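Muconate lactonizing enzyme (Corynebacterium glutamicum, PDB 3I4K) belongs to the enolase superfamily, pairing an enolase-type N-terminal domain with a TIM-barrel-like C-terminal domain that carries a magnesium ion. Local coordinates at residues A[182-187]-A[197-202]; A[216-219]-A[224-227]. All blocks are in the same frame, centred on the assembly; numbering follows the deposited sequence.

Contacts 1 and 2 are successive helix-on-strand contacts of the barrel domain, met one after the other along the chain, with centres about 7 Å apart. Strands 196-200 and 224-226 are parallel neighbours in one sheet, and two probable hydrogen bonds tie them: I199 N to L224 O and I199 O to E226 N, each 3.0 Å. L197 and I199 in one strand and the F225 ring in the other meet the helices, while D200 and E226 carry carboxylates to the metal. With D251 the two carboxylates bind the magnesium ion, and water 1 is a further ligand of the same ion. L217 of contact 2 touches V184 of contact 1, joining the two helices.

Contact 1. Residues A[182-187]-A[197-202]; sequences RRVAEL and LRIDIN. With MG (magnesium ion), chain J.
Contact 1 lies within a beta-alpha-beta unit of the barrel domain, where helix 177-189 packs on strand 196-200 through two pairs of buried aliphatic side chains, V184 with I199 and L187 with L197. The CG1 methyl of V184 lies 3.8 Å from CG2 of I199, and the two side chains cross at about a right angle. In I199 the CG2 methyl, beside the backbone N, does the touching, whereas CG1 sits between N and the carbonyl carbon and leads the longer branch away from the helix. One turn further along the helix, CD2 of L187 reaches CD1 of L197 at 4.0 Å. No hydrogen bond links the segments, and only 131 Å² is buried between them, so the interface is small and apolar. L170 of the adjoining strand 167-171 touches both V184 and L187, while L187 also packs against helix 149-163.

On the far side of the strand from the helix, D200 carries the polar chemistry. Its OD2 binds the magnesium ion at 2.3 Å, and water 1, a ligand of the metal, lies 2.7 Å from D200 OD1, to which it probably donates. The same OD1 accepts from the backbone N of N202 at 3.0 Å. That bond is nearly straight (162° at the hydrogen), with the donor tilted out of the carboxylate plane. The metal bond and the N202 N-H, probably with the water, restrain the rotation of the carboxylate. The N202 bond closes an Asx turn just where the strand ends. E226 and D251 complete the carboxylate set: an apolar outer layer of helix on strand, with metal ligands at the strand ends, is typical of the enolase-superfamily barrel.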
# COMPACT_ATOMS: atom_id res chain seq x y z
N ARG A 182 35.97 19.03 -4.81
CA ARG A 182 36.32 20.33 -5.37
C ARG A 182 35.49 20.59 -6.63
O ARG A 182 34.94 21.67 -6.81
CB ARG A 182 37.81 20.35 -5.71
CG ARG A 182 38.51 21.69 -5.49
CD ARG A 182 39.75 21.49 -4.61
NE ARG A 182 40.56 20.37 -5.06
CZ ARG A 182 41.30 19.61 -4.26
NH1 ARG A 182 41.35 19.86 -2.96
NH2 ARG A 182 41.99 18.58 -4.76
N ARG A 183 35.39 19.57 -7.47
CA ARG A 183 34.63 19.63 -8.71
C ARG A 183 33.19 20.05 -8.46
O ARG A 183 32.67 20.97 -9.11
CB ARG A 183 34.65 18.25 -9.39
CG ARG A 183 33.88 18.16 -10.69
CD ARG A 183 33.95 16.75 -11.27
NE ARG A 183 33.27 15.76 -10.44
CZ ARG A 183 32.00 15.39 -10.61
NH1 ARG A 183 31.27 15.93 -11.58
NH2 ARG A 183 31.46 14.47 -9.81
N VAL A 184 32.54 19.37 -7.51
CA VAL A 184 31.15 19.66 -7.17
C VAL A 184 30.98 20.98 -6.42
O VAL A 184 30.06 21.75 -6.71
CB VAL A 184 30.53 18.50 -6.33
CG1 VAL A 184 29.15 18.88 -5.84
CG2 VAL A 184 30.45 17.24 -7.19
N ALA A 185 31.86 21.25 -5.46
CA ALA A 185 31.76 22.49 -4.71
C ALA A 185 31.86 23.67 -5.66
O ALA A 185 31.06 24.61 -5.58
CB ALA A 185 32.88 22.57 -3.67
N GLU A 186 32.82 23.61 -6.58
CA GLU A 186 33.04 24.68 -7.55
C GLU A 186 31.84 24.84 -8.48
O GLU A 186 31.46 25.95 -8.83
CB GLU A 186 34.31 24.41 -8.38
CG GLU A 186 35.61 24.76 -7.65
CD GLU A 186 36.87 24.42 -8.46
OE1 GLU A 186 36.93 24.78 -9.66
OE2 GLU A 186 37.80 23.81 -7.88
N LEU A 187 31.25 23.72 -8.86
CA LEU A 187 30.09 23.78 -9.73
C LEU A 187 28.92 24.39 -8.98
O LEU A 187 28.07 25.05 -9.58
CB LEU A 187 29.73 22.37 -10.21
CG LEU A 187 28.43 22.20 -10.98
CD1 LEU A 187 28.51 20.93 -11.81
CD2 LEU A 187 27.25 22.15 -10.03
N LEU A 197 20.72 21.78 -5.88
CA LEU A 197 21.75 20.81 -6.21
C LEU A 197 21.81 19.63 -5.26
O LEU A 197 21.86 19.81 -4.05
CB LEU A 197 23.12 21.51 -6.23
CG LEU A 197 23.30 22.61 -7.28
CD1 LEU A 197 24.68 23.23 -7.15
CD2 LEU A 197 23.11 22.02 -8.68
N ARG A 198 21.79 18.42 -5.82
CA ARG A 198 21.87 17.18 -5.06
C ARG A 198 23.02 16.36 -5.64
O ARG A 198 23.41 16.57 -6.79
CB ARG A 198 20.59 16.34 -5.21
CG ARG A 198 19.29 17.04 -4.89
CD ARG A 198 18.81 17.81 -6.09
NE ARG A 198 17.54 18.48 -5.82
CZ ARG A 198 16.36 17.88 -5.84
NH1 ARG A 198 16.28 16.59 -6.14
NH2 ARG A 198 15.27 18.59 -5.58
N ILE A 199 23.56 15.44 -4.84
CA ILE A 199 24.62 14.56 -5.32
C ILE A 199 24.22 13.11 -5.06
O ILE A 199 23.22 12.84 -4.38
CB ILE A 199 25.99 14.86 -4.66
CG1 ILE A 199 25.90 14.73 -3.14
CG2 ILE A 199 26.46 16.24 -5.06
CD1 ILE A 199 26.14 13.32 -2.65
N ASP A 200 24.98 12.18 -5.63
CA ASP A 200 24.73 10.75 -5.47
C ASP A 200 26.05 10.05 -5.73
O ASP A 200 26.62 10.16 -6.82
CB ASP A 200 23.66 10.30 -6.49
CG ASP A 200 23.29 8.83 -6.32
OD1 ASP A 200 23.87 8.18 -5.44
OD2 ASP A 200 22.42 8.33 -7.08
N ILE A 201 26.56 9.34 -4.72
CA ILE A 201 27.83 8.65 -4.84
C ILE A 201 27.67 7.14 -5.01
O ILE A 201 28.65 6.39 -5.02
CB ILE A 201 28.71 8.92 -3.62
CG1 ILE A 201 28.50 10.37 -3.17
CG2 ILE A 201 30.20 8.74 -3.99
CD1 ILE A 201 29.36 10.79 -2.00
N ASN A 202 26.43 6.70 -5.15
CA ASN A 202 26.15 5.28 -5.33
C ASN A 202 26.91 4.38 -4.36
O ASN A 202 27.50 3.38 -4.75
CB ASN A 202 26.46 4.87 -6.78
CG ASN A 202 25.33 5.23 -7.73
OD1 ASN A 202 24.25 4.65 -7.68
ND2 ASN A 202 25.58 6.21 -8.60
MG MG J . 20.92 6.65 -6.78
O HOH W 1 22.23 6.04 -5.27

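Contact 2. Residues A[216-219]-A[224-227]; sequences ILAE and LFEQ. With MG (magnesium ion), chain J.
F225 of strand 224-226 meets L217 and A218 near the end of helix 207-219, and its ring is the strand's sole point of contact with this helical segment. The tight part gathers at the outer end of that ring. CZ lies 4.0 Å from the backbone N of A218, which sits at the ring edge near its plane, and 4.1 Å from A218 CB. The neighbouring CE1 comes within 4.1 Å of L217 CB, which approaches the ring obliquely. With CG anti to the carbonyl carbon (chi1 -55°), the phenyl group extends to the helix although the CB of F225 does not itself point there. Contacts with V246 and with I240 and T244 of helix 234-244 further enclose F225, and L217 packs on M172 and T181.

The looser, solvent side is that of I216 and E219: both are exposed, and neither touches 224-227. Across the strand from the helix, E226 places CG anti to its backbone N (chi1 174°) and runs out extended, so that OE2 binds the magnesium ion at 2.2 Å. Its OE1 forms a salt bridge with K169, giving each carboxylate oxygen a cationic partner. With 104 Å² buried and no hydrogen bond between the segments, the chemistry implies that helix and strand are held here by apolar and van der Waals contact, while the charged groups, E226, K169 and the magnesium ion, lie on the other side of the strand.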
# COMPACT_ATOMS: atom_id res chain seq x y z
N ILE A 216 32.05 19.97 3.34
CA ILE A 216 32.50 20.95 2.36
C ILE A 216 31.40 21.20 1.33
O ILE A 216 31.17 22.33 0.92
CB ILE A 216 33.78 20.49 1.65
CG1 ILE A 216 34.91 20.36 2.67
CG2 ILE A 216 34.19 21.51 0.57
CD1 ILE A 216 36.13 19.62 2.14
N LEU A 217 30.74 20.13 0.90
CA LEU A 217 29.66 20.26 -0.07
C LEU A 217 28.44 20.94 0.54
O LEU A 217 27.71 21.64 -0.16
CB LEU A 217 29.26 18.89 -0.62
CG LEU A 217 30.33 18.17 -1.44
CD1 LEU A 217 29.73 16.93 -2.08
CD2 LEU A 217 30.86 19.10 -2.52
N ALA A 218 28.23 20.74 1.84
CA ALA A 218 27.10 21.35 2.52
C ALA A 218 27.28 22.86 2.59
O ALA A 218 26.33 23.63 2.40
CB ALA A 218 26.97 20.78 3.93
N GLU A 219 28.51 23.28 2.86
CA GLU A 219 28.82 24.70 2.95
C GLU A 219 28.70 25.34 1.58
O GLU A 219 28.39 26.52 1.46
CB GLU A 219 30.24 24.89 3.51
CG GLU A 219 30.62 26.34 3.79
CD GLU A 219 31.94 26.46 4.53
OE1 GLU A 219 32.99 26.03 3.99
OE2 GLU A 219 31.93 26.98 5.67
N LEU A 224 21.19 17.92 -0.84
CA LEU A 224 20.79 16.55 -0.62
C LEU A 224 21.90 15.57 -0.95
O LEU A 224 22.47 15.60 -2.04
CB LEU A 224 19.56 16.23 -1.48
CG LEU A 224 18.92 14.85 -1.32
CD1 LEU A 224 18.09 14.81 -0.05
CD2 LEU A 224 18.01 14.55 -2.51
N PHE A 225 22.20 14.69 0.00
CA PHE A 225 23.22 13.68 -0.21
C PHE A 225 22.57 12.31 -0.41
O PHE A 225 22.14 11.67 0.55
CB PHE A 225 24.18 13.61 0.98
CG PHE A 225 24.83 14.92 1.33
CD1 PHE A 225 25.27 15.79 0.33
CD2 PHE A 225 25.05 15.26 2.66
CE1 PHE A 225 25.92 16.99 0.67
CE2 PHE A 225 25.69 16.44 3.00
CZ PHE A 225 26.13 17.31 2.00
N GLU A 226 22.49 11.87 -1.67
CA GLU A 226 21.92 10.57 -1.98
C GLU A 226 22.97 9.47 -1.80
O GLU A 226 24.11 9.61 -2.27
CB GLU A 226 21.38 10.54 -3.41
CG GLU A 226 20.90 9.15 -3.86
CD GLU A 226 20.21 9.17 -5.22
OE1 GLU A 226 20.12 10.26 -5.83
OE2 GLU A 226 19.75 8.10 -5.68
N GLN A 227 22.58 8.39 -1.12
CA GLN A 227 23.42 7.23 -0.83
C GLN A 227 24.93 7.45 -1.01
O GLN A 227 25.56 6.84 -1.89
CB GLN A 227 22.98 6.05 -1.70
CG GLN A 227 23.39 4.69 -1.16
CD GLN A 227 22.53 4.25 0.04
OE1 GLN A 227 21.29 4.33 -0.01
NE2 GLN A 227 23.18 3.77 1.10
MG MG J . 20.92 6.65 -6.78
O HOH W 1 22.23 6.04 -5.27